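Local coordinates for mannose-specific lectin CEA chain 1 (Colocasia esculenta, PDB 5D5G), which binds mannose as a secreted tuber lectin, agglutinates rabbit erythrocytes and has insecticidal activity against cotton aphids and other hemipteran insects, at residues A[5-8]-A[9-12]. Residues are numbered along the deposited sequence; the frame is centred on the assembly and turned at random.
With MG (magnesium ion), chain G.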
ATOM      1  N   TYR A   5       4.342   2.587  -4.643  1.00  7.12           N
ATOM      2  CA  TYR A   5       3.482   1.426  -4.892  1.00 13.37           C
ATOM      3  C   TYR A   5       3.288   1.105  -6.362  1.00  8.25           C
ATOM      4  O   TYR A   5       3.502   1.937  -7.234  1.00 10.76           O
ATOM      5  CB  TYR A   5       2.110   1.545  -4.210  1.00  4.49           C
ATOM      6  CG  TYR A   5       1.170   2.630  -4.721  1.00  4.08           C
ATOM      7  CD1 TYR A   5       0.382   2.432  -5.847  1.00  4.65           C
ATOM      8  CD2 TYR A   5       1.002   3.817  -4.015  1.00  4.13           C
ATOM      9  CE1 TYR A   5      -0.503   3.411  -6.302  1.00  3.90           C
ATOM     10  CE2 TYR A   5       0.122   4.798  -4.457  1.00  6.76           C
ATOM     11  CZ  TYR A   5      -0.625   4.592  -5.596  1.00 11.64           C
ATOM     12  OH  TYR A   5      -1.497   5.581  -6.022  1.00 17.30           O
ATOM     13  N   LEU A   6       2.853  -0.119  -6.609  1.00 13.01           N
ATOM     14  CA  LEU A   6       2.471  -0.559  -7.934  1.00  8.34           C
ATOM     15  C   LEU A   6       1.163  -1.347  -7.809  1.00 13.79           C
ATOM     16  O   LEU A   6       1.132  -2.403  -7.185  1.00 11.55           O
ATOM     17  CB  LEU A   6       3.570  -1.446  -8.508  1.00  8.52           C
ATOM     18  CG  LEU A   6       3.169  -2.222  -9.764  1.00  9.18           C
ATOM     19  CD1 LEU A   6       2.935  -1.275 -10.925  1.00 12.88           C
ATOM     20  CD2 LEU A   6       4.220  -3.251 -10.108  1.00  5.94           C
ATOM     21  N   LEU A   7       0.076  -0.832  -8.381  1.00 12.89           N
ATOM     22  CA  LEU A   7      -1.209  -1.524  -8.286  1.00 12.56           C
ATOM     23  C   LEU A   7      -1.318  -2.600  -9.376  1.00 24.38           C
ATOM     24  O   LEU A   7      -0.807  -2.415 -10.485  1.00 19.91           O
ATOM     25  CB  LEU A   7      -2.378  -0.533  -8.376  0.70  7.49           C
ATOM     26  CG  LEU A   7      -2.465   0.535  -7.282  0.60  8.46           C
ATOM     27  CD1 LEU A   7      -3.706   1.424  -7.436  0.70  5.45           C
ATOM     28  CD2 LEU A   7      -2.421  -0.122  -5.924  0.70  8.00           C
ATOM     29  N   SER A   8      -1.963  -3.726  -9.068  1.00 14.86           N
ATOM     30  CA  SER A   8      -2.153  -4.757 -10.069  1.00  8.95           C
ATOM     31  C   SER A   8      -2.955  -4.159 -11.207  1.00 18.19           C
ATOM     32  O   SER A   8      -4.025  -3.591 -10.988  1.00 15.42           O
ATOM     33  CB  SER A   8      -2.866  -5.964  -9.476  1.00 20.03           C
ATOM     34  OG  SER A   8      -4.207  -5.648  -9.164  1.00 11.81           O
ATOM     35  N   GLY A   9      -2.407  -4.249 -12.414  1.00 17.63           N
ATOM     36  CA  GLY A   9      -2.996  -3.599 -13.570  1.00 16.85           C
ATOM     37  C   GLY A   9      -2.122  -2.445 -14.039  1.00 33.42           C
ATOM     38  O   GLY A   9      -2.293  -1.929 -15.149  1.00 35.99           O
ATOM     39  N   GLN A  10      -1.183  -2.042 -13.183  1.00 25.63           N
ATOM     40  CA  GLN A  10      -0.268  -0.944 -13.477  1.00 20.59           C
ATOM     41  C   GLN A  10       1.106  -1.493 -13.808  1.00 23.70           C
ATOM     42  O   GLN A  10       1.426  -2.617 -13.427  1.00 22.98           O
ATOM     43  CB  GLN A  10      -0.150  -0.000 -12.273  1.00 13.04           C
ATOM     44  CG  GLN A  10      -1.410   0.800 -11.940  1.00 13.93           C
ATOM     45  CD  GLN A  10      -1.209   1.742 -10.767  1.00  8.62           C
ATOM     46  OE1 GLN A  10      -0.378   1.493  -9.876  1.00  6.61           O
ATOM     47  NE2 GLN A  10      -1.972   2.828 -10.754  1.00  6.58           N
ATOM     48  N   THR A  11       1.936  -0.692 -14.478  1.00 12.80           N
ATOM     49  CA  THR A  11       3.256  -1.171 -14.884  1.00 19.29           C
ATOM     50  C   THR A  11       4.433  -0.259 -14.491  1.00 16.59           C
ATOM     51  O   THR A  11       4.363   0.960 -14.617  1.00 12.24           O
ATOM     52  CB  THR A  11       3.300  -1.431 -16.401  1.00 22.21           C
ATOM     53  OG1 THR A  11       2.060  -2.018 -16.827  1.00 24.37           O
ATOM     54  CG2 THR A  11       4.430  -2.367 -16.727  1.00 20.24           C
ATOM     55  N   LEU A  12       5.502  -0.869 -13.990  1.00 16.18           N
ATOM     56  CA  LEU A  12       6.747  -0.162 -13.723  1.00 17.74           C
ATOM     57  C   LEU A  12       7.657  -0.296 -14.953  1.00 21.94           C
ATOM     58  O   LEU A  12       8.458  -1.237 -15.055  1.00 19.38           O
ATOM     59  CB  LEU A  12       7.437  -0.749 -12.496  1.00 13.44           C
ATOM     60  CG  LEU A  12       8.833  -0.216 -12.199  1.00 16.97           C
ATOM     61  CD1 LEU A  12       8.763   1.220 -11.724  1.00 13.60           C
ATOM     62  CD2 LEU A  12       9.529  -1.112 -11.190  1.00 17.89           C
TER
HETATM   63 MG    MG G 203       2.521  -3.143  -6.155  1.00 14.08          MG
HETATM   64  O   HOH W   1      -2.620   4.898  -8.178  1.00  4.96           O
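Leu7 and Gln10 hold this turn together with two hydrogen bonds, one made by the backbone and one by the glutamine side chain. In the backbone bond, Gln10 N gives its hydrogen to Leu7 O at 2.7 Å and closes a type II beta turn. Gly9 sits at the third position with phi 111°, where a CB would be jammed against the carbonyl oxygen of Ser8. The second bond runs back the other way: Leu7 N donates to Gln10 OE1 at 2.8 Å, fairly straight at 160°, though the N-H approaches tilted from the amide plane. Gln10 reaches it because CG lies anti to its own carbonyl carbon (chi1 -68°) and the chain is extended beyond, alongside Leu7 and pointing the same way.

Packing accompanies these bonds. Leu7 CB lies 3.5 Å from Gln10 CD, while on Leu6 the CD1 methyl meets Gln10 CB at 3.6 Å and covers Gln10 O, a buried carbonyl oxygen with no hydrogen-bond partner in the model.

Gln10 OE1 also comes to the edge of the Tyr5 ring, 4.1 Å from its CE1, with ring and amide planes nearly parallel. A water 2.5 Å from Tyr5 OH, in the plane of the ring, accepts a long, weak bond from Gln10 NE2; the tyrosine hydroxyl also hydrogen-bonds to the backbone of the chain of another protein.

Leu6 O coordinates the magnesium ion at 1.9 Å, together with Ala85 O. The whole is a type II turn with a side-chain-to-backbone bond, carrying the chain of this bulb-type lectin domain from strand 5-7, paired with 84-88, to the segment around Leu12, whose backbone bonds to Leu53 of strand 52-55.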